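Local atomic coordinates of trafficking protein particle complex subunit 3 (Naegleria fowleri, PDB entry 6AQ3), a protein that probably serves as a core subunit of a TRAPP vesicle-tethering complex in membrane trafficking, and carries covalently bound palmitic acid. Residues M33-G36 with S37-Q41; K94-F97 with K98-G102; D122-P125 with L126-F129. All coordinates share one frame; numbering follows the deposited sequence.

Overall arrangement
The three contacts follow one another along the chain, and none nests within or crosses another. Each joins adjoining residues, so what it closes is a helical or loop turn. Interaction 1 lies on helix 25-42, at the interface with the second subunit. Interaction 2 comes two helices later, in the last turns of helix 85-101, where bound palmitic acid passes; it too touches the second subunit. Interaction 3 shapes the loop leaving strand 116-121. Interactions 1 and 2 do not touch, their nearest atoms lying about 8 Å apart, but interaction 3 bridges them: Leu126 packs on Tyr35 of interaction 1 and on Leu101 of interaction 2.

Interaction 1: residues M33-G36 with S37-Q41; sequences MTYG and SLVTQ
Tyr35 and Val39, one helical turn apart, meet through the phenol ring and a single methyl. From CB, which sets out away from the following turn, the tyrosine puts CG anti to its own N (chi1 -178°), beside the carbonyl carbon, which swings the ring toward that turn. CD1 then lies 4.2 Å from Leu38 CD2, which approaches the ring obliquely. Farther out, CE2 is 3.7 Å from Val39 CG2, and CZ comes just as near. That methyl sits over one face, offset toward the rim and 3.9 Å from the centroid, a CH-pi contact. At the tip, OH is hydrogen-bonded to Tyr143 O. Elsewhere two hydroxyls bond back to the main chain: Ser37 OG to Met33 O at 3.0 Å, and Thr40 OG1 to Gly36 O at 2.8 Å. Met33 O also takes Ser37 N-H and Gly36 O takes Thr40 N-H, each from the face of the carbonyl plane opposite to the hydroxyl. Met33, Thr34 and Leu38 pack on the second subunit. The chemistry is thus divided: apolar groups pack against the tyrosine ring, whose hydroxyl is held by Tyr143 O, while Ser37 and Thr40 give Met33 O and Gly36 O two donors each.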
# COMPACT_ATOMS: atom_id res chain seq x y z
N MET C 33 4.29 2.85 3.44
CA MET C 33 3.52 3.69 4.36
C MET C 33 2.05 3.31 4.40
O MET C 33 1.42 3.34 5.47
CB MET C 33 3.70 5.17 4.03
CG MET C 33 5.07 5.71 4.37
SD MET C 33 5.23 7.50 4.06
CE MET C 33 5.36 7.62 2.28
N THR C 34 1.46 2.96 3.26
CA THR C 34 0.08 2.52 3.25
C THR C 34 -0.07 1.24 4.07
O THR C 34 -0.97 1.13 4.91
CB THR C 34 -0.40 2.30 1.82
OG1 THR C 34 -0.26 3.51 1.08
CG2 THR C 34 -1.86 1.86 1.80
N TYR C 35 0.80 0.26 3.82
CA TYR C 35 0.80 -0.97 4.61
C TYR C 35 1.03 -0.67 6.08
O TYR C 35 0.35 -1.23 6.95
CB TYR C 35 1.87 -1.94 4.08
CG TYR C 35 1.89 -3.28 4.81
CD1 TYR C 35 0.80 -4.14 4.74
CD2 TYR C 35 2.99 -3.67 5.57
CE1 TYR C 35 0.80 -5.35 5.40
CE2 TYR C 35 2.99 -4.89 6.24
CZ TYR C 35 1.88 -5.73 6.15
OH TYR C 35 1.84 -6.95 6.80
N GLY C 36 1.96 0.26 6.37
CA GLY C 36 2.21 0.64 7.76
C GLY C 36 1.00 1.20 8.46
O GLY C 36 0.76 0.90 9.64
N SER C 37 0.19 2.00 7.75
CA SER C 37 -1.06 2.49 8.33
C SER C 37 -2.02 1.34 8.63
O SER C 37 -2.81 1.41 9.58
CB SER C 37 -1.75 3.49 7.40
OG SER C 37 -0.87 4.51 6.98
N LEU C 38 -2.01 0.30 7.80
CA LEU C 38 -2.85 -0.87 8.05
C LEU C 38 -2.41 -1.59 9.32
O LEU C 38 -3.24 -1.86 10.20
CB LEU C 38 -2.81 -1.81 6.84
CG LEU C 38 -3.43 -3.21 7.01
CD1 LEU C 38 -4.92 -3.15 7.40
CD2 LEU C 38 -3.27 -4.00 5.74
N VAL C 39 -1.12 -1.91 9.44
CA VAL C 39 -0.64 -2.61 10.64
C VAL C 39 -0.89 -1.77 11.88
O VAL C 39 -1.36 -2.26 12.91
CB VAL C 39 0.85 -2.97 10.51
CG1 VAL C 39 1.32 -3.73 11.74
CG2 VAL C 39 1.12 -3.74 9.23
N THR C 40 -0.64 -0.45 11.77
CA THR C 40 -0.87 0.46 12.88
C THR C 40 -2.33 0.44 13.32
O THR C 40 -2.62 0.35 14.51
CB THR C 40 -0.45 1.88 12.50
OG1 THR C 40 0.97 1.90 12.30
CG2 THR C 40 -0.86 2.91 13.60
N GLN C 41 -3.25 0.46 12.36
CA GLN C 41 -4.66 0.38 12.70
C GLN C 41 -5.00 -0.94 13.39
O GLN C 41 -5.74 -0.96 14.37
CB GLN C 41 -5.50 0.59 11.44
CG GLN C 41 -6.99 0.30 11.63
CD GLN C 41 -7.68 1.26 12.56
OE1 GLN C 41 -7.22 2.39 12.75
NE2 GLN C 41 -8.80 0.83 13.13

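Interaction 2: residues K94-F97 with K98-G102; sequences KVAF and KMFLG. With PLM (palmitic acid), chain N.
Lys98 folds its side chain back over Lys94 O, a carbonyl that the helix itself leaves without its usual partner. The turn at 94-96 is a wider, pi-type one, and Lys98 N stands 4.8 Å from Lys94 O. The lysine chain fills in: CD comes to 3.3 Å from this oxygen, and a bend at the last torsion (chi4 72°) turns NZ back to make a weak hydrogen bond with it at 3.4 Å. Lys94 reaches another way, its NZ bonded to Asn106 OD1 and Ala105 O, and the NZ atoms of Lys94 and Lys98 are 5.7 Å apart. Beyond this irregular turn, regular bonds return with Met99, Phe100 and Leu101 N-H donating to Val95, Ala96 and Phe97 O. Val95 and Met99 lie side by side and point the same way, CG1 meeting the terminal CE, which is bent back at chi3. The neighbouring side of the helix is given to the lipid. Ala96 CB is 3.6 Å from C7 of the palmitic acid, and Phe100 CD2 is 3.7 Å from its C9. The phenylalanine ring approaches this part of the chain obliquely while Met99 CG sits over the centre of one of its faces. Ala96 CB and Phe100 CD2 also touch each other, at 4.0 Å. Phe97 CE1 comes near the lipid a little farther along, and its ring packs edge-to-face with Phe121. Phe71 and Leu67 of helix 49-75, with Ile26 of the second subunit, add to the apolar surroundings. A small alanine and two aromatic rings alongside an extended acyl chain are consistent with the hydrophobic palmitate channel of Bet3-type TRAPP subunits.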
# COMPACT_ATOMS: atom_id res chain seq x y z
N LYS C 94 14.05 -14.93 -6.31
CA LYS C 94 14.91 -14.19 -7.23
C LYS C 94 14.16 -13.29 -8.20
O LYS C 94 14.75 -12.33 -8.71
CB LYS C 94 15.78 -15.14 -8.05
CG LYS C 94 16.66 -16.07 -7.23
CD LYS C 94 17.68 -15.32 -6.40
CE LYS C 94 18.67 -16.31 -5.81
NZ LYS C 94 19.62 -15.69 -4.87
N VAL C 95 12.89 -13.57 -8.50
CA VAL C 95 12.12 -12.78 -9.47
C VAL C 95 11.01 -11.98 -8.80
O VAL C 95 10.98 -10.76 -8.88
CB VAL C 95 11.58 -13.68 -10.61
CG1 VAL C 95 10.82 -12.86 -11.66
CG2 VAL C 95 12.73 -14.41 -11.30
N ALA C 96 10.08 -12.67 -8.11
CA ALA C 96 8.93 -11.99 -7.51
C ALA C 96 9.36 -10.95 -6.48
O ALA C 96 8.82 -9.84 -6.44
CB ALA C 96 8.00 -13.02 -6.87
N PHE C 97 10.29 -11.32 -5.59
CA PHE C 97 10.70 -10.39 -4.55
C PHE C 97 11.30 -9.12 -5.14
O PHE C 97 11.04 -8.02 -4.65
CB PHE C 97 11.68 -11.10 -3.61
CG PHE C 97 11.01 -11.68 -2.39
CD1 PHE C 97 9.93 -12.55 -2.53
CD2 PHE C 97 11.48 -11.40 -1.12
CE1 PHE C 97 9.30 -13.09 -1.41
CE2 PHE C 97 10.86 -11.96 0.01
CZ PHE C 97 9.77 -12.80 -0.15
N LYS C 98 12.06 -9.25 -6.23
CA LYS C 98 12.61 -8.06 -6.88
C LYS C 98 11.51 -7.25 -7.55
O LYS C 98 11.46 -6.03 -7.41
CB LYS C 98 13.66 -8.46 -7.91
CG LYS C 98 14.96 -9.00 -7.30
CD LYS C 98 15.98 -9.33 -8.40
CE LYS C 98 17.37 -9.63 -7.85
NZ LYS C 98 17.47 -10.94 -7.15
N MET C 99 10.58 -7.93 -8.21
CA MET C 99 9.53 -7.26 -8.98
C MET C 99 8.56 -6.50 -8.07
O MET C 99 8.14 -5.39 -8.41
CB MET C 99 8.80 -8.31 -9.82
CG MET C 99 7.54 -7.86 -10.54
SD MET C 99 6.79 -9.23 -11.46
CE MET C 99 8.21 -9.83 -12.38
N PHE C 100 8.20 -7.08 -6.93
CA PHE C 100 7.17 -6.51 -6.06
C PHE C 100 7.72 -5.67 -4.91
O PHE C 100 7.12 -4.64 -4.57
CB PHE C 100 6.29 -7.63 -5.50
CG PHE C 100 5.51 -8.36 -6.56
CD1 PHE C 100 4.59 -7.69 -7.35
CD2 PHE C 100 5.71 -9.72 -6.77
CE1 PHE C 100 3.87 -8.36 -8.32
CE2 PHE C 100 4.99 -10.40 -7.75
CZ PHE C 100 4.07 -9.72 -8.52
N LEU C 101 8.86 -6.05 -4.32
CA LEU C 101 9.38 -5.33 -3.17
C LEU C 101 10.77 -4.75 -3.39
O LEU C 101 11.24 -3.99 -2.54
CB LEU C 101 9.43 -6.24 -1.94
CG LEU C 101 8.14 -6.79 -1.36
CD1 LEU C 101 8.49 -7.88 -0.39
CD2 LEU C 101 7.32 -5.70 -0.66
N GLY C 102 11.41 -5.04 -4.52
CA GLY C 102 12.78 -4.65 -4.71
C GLY C 102 13.76 -5.38 -3.83
O GLY C 102 14.89 -4.93 -3.64
C1 PLM N . 5.33 -21.07 -10.36
O2 PLM N . 5.45 -21.92 -9.43
C2 PLM N . 5.64 -19.49 -10.12
C3 PLM N . 5.78 -18.98 -8.68
C4 PLM N . 4.68 -17.99 -8.25
C5 PLM N . 5.17 -16.57 -7.85
C6 PLM N . 4.28 -15.87 -6.80
C7 PLM N . 4.69 -14.41 -6.45
C8 PLM N . 4.85 -14.14 -4.93
C9 PLM N . 5.01 -12.64 -4.59
CA PLM N . 5.76 -12.35 -3.26
CB PLM N . 5.86 -10.85 -2.89
CC PLM N . 4.80 -10.38 -1.86
CD PLM N . 4.47 -8.88 -1.93
CE PLM N . 3.91 -8.26 -0.63
CF PLM N . 3.15 -6.93 -0.86
CG PLM N . 2.96 -6.08 0.40

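Interaction 3: residues D122-P125 with L126-F129; sequences DENP and LNDF. With EDO (1,2-ethanediol), chain H.
Asn124 and Leu126 are set obliquely to one another, the amide oxygen of the first lying against the backbone and base of the second. Asn124 runs trans about its first torsion (chi1 -178°), which carries OD1 past the intervening Pro125 to accept Leu126 N-H at 3.0 Å, an Asx turn with proline in its middle. The donor stands well above the plane of the amide carbonyl, 52° out of it, and OD1 also rests 3.6 Å from Leu126 CB. Asn127 takes a different course. Its side chain crosses that of Asn124 at about a right angle, the two amide planes 35° apart, with ND2 of Asn124 and OD1 of Asn127 still 4.0 Å from each other. The ND2 group instead makes a weak bond to Ser144 OG. Backbone bonds complete the bend: Asn127 N donates to Asn124 O at 2.8 Å, and Asp128 N to Pro125 O at 3.2 Å. The Asp128 carboxylate merely lies close by, its CG 3.4 Å from Pro125 O. An ethanediol weakly bonds Asp128 O and also reaches Arg66 of the second subunit. This short 3-10 turn lies between strand 116-121 and helix 134-138. Pro125 packs on Ser28 of helix 25-42 and on Ile103 just beyond helix 85-101, and Asn127 meets Tyr143 and Ser144 ahead of helix 146-157.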
# COMPACT_ATOMS: atom_id res chain seq x y z
N ASP C 122 17.99 -9.99 4.19
CA ASP C 122 18.42 -9.08 5.25
C ASP C 122 17.75 -7.70 5.22
O ASP C 122 17.80 -6.99 6.23
CB ASP C 122 19.95 -8.94 5.29
CG ASP C 122 20.56 -8.38 4.02
OD1 ASP C 122 19.83 -8.19 3.03
OD2 ASP C 122 21.80 -8.12 4.04
N GLU C 123 17.14 -7.29 4.10
CA GLU C 123 16.51 -5.97 4.02
C GLU C 123 15.06 -6.10 3.56
O GLU C 123 14.71 -6.99 2.79
CB GLU C 123 17.25 -5.04 3.05
N ASN C 124 14.21 -5.21 4.06
CA ASN C 124 12.79 -5.23 3.72
C ASN C 124 12.20 -3.82 3.75
O ASN C 124 11.99 -3.26 4.84
CB ASN C 124 12.02 -6.14 4.67
CG ASN C 124 10.53 -6.24 4.32
OD1 ASN C 124 10.04 -5.55 3.42
ND2 ASN C 124 9.81 -7.09 5.03
N PRO C 125 11.84 -3.25 2.60
CA PRO C 125 11.34 -1.86 2.59
C PRO C 125 10.09 -1.64 3.41
O PRO C 125 9.89 -0.51 3.89
CB PRO C 125 11.09 -1.59 1.10
CG PRO C 125 10.86 -2.94 0.50
CD PRO C 125 11.81 -3.85 1.25
N LEU C 126 9.26 -2.66 3.63
CA LEU C 126 8.10 -2.46 4.50
C LEU C 126 8.52 -2.14 5.92
O LEU C 126 7.76 -1.52 6.67
CB LEU C 126 7.19 -3.68 4.50
CG LEU C 126 6.69 -4.25 3.18
CD1 LEU C 126 5.76 -5.40 3.53
CD2 LEU C 126 6.03 -3.19 2.28
N ASN C 127 9.71 -2.58 6.33
CA ASN C 127 10.20 -2.39 7.69
C ASN C 127 10.80 -1.01 7.96
O ASN C 127 11.13 -0.73 9.11
CB ASN C 127 11.25 -3.45 8.04
CG ASN C 127 10.65 -4.79 8.35
OD1 ASN C 127 9.43 -4.94 8.35
ND2 ASN C 127 11.49 -5.78 8.62
N ASP C 128 10.99 -0.18 6.93
CA ASP C 128 11.71 1.08 7.07
C ASP C 128 11.10 2.00 8.13
O ASP C 128 9.89 2.27 8.13
CB ASP C 128 11.75 1.80 5.72
CG ASP C 128 12.73 1.15 4.76
OD1 ASP C 128 13.34 0.13 5.13
OD2 ASP C 128 12.86 1.65 3.62
N PHE C 129 11.95 2.47 9.04
CA PHE C 129 11.58 3.43 10.08
C PHE C 129 10.55 2.85 11.06
O PHE C 129 9.91 3.60 11.80
CB PHE C 129 11.06 4.73 9.46
CG PHE C 129 12.06 5.39 8.53
CD1 PHE C 129 13.42 5.37 8.81
CD2 PHE C 129 11.62 6.02 7.37
CE1 PHE C 129 14.33 5.97 7.95
CE2 PHE C 129 12.53 6.63 6.51
CZ PHE C 129 13.89 6.60 6.80
C1 EDO H . 6.74 2.91 8.20
O1 EDO H . 5.41 3.43 8.19
C2 EDO H . 7.12 2.41 6.81
O2 EDO H . 7.89 3.41 6.14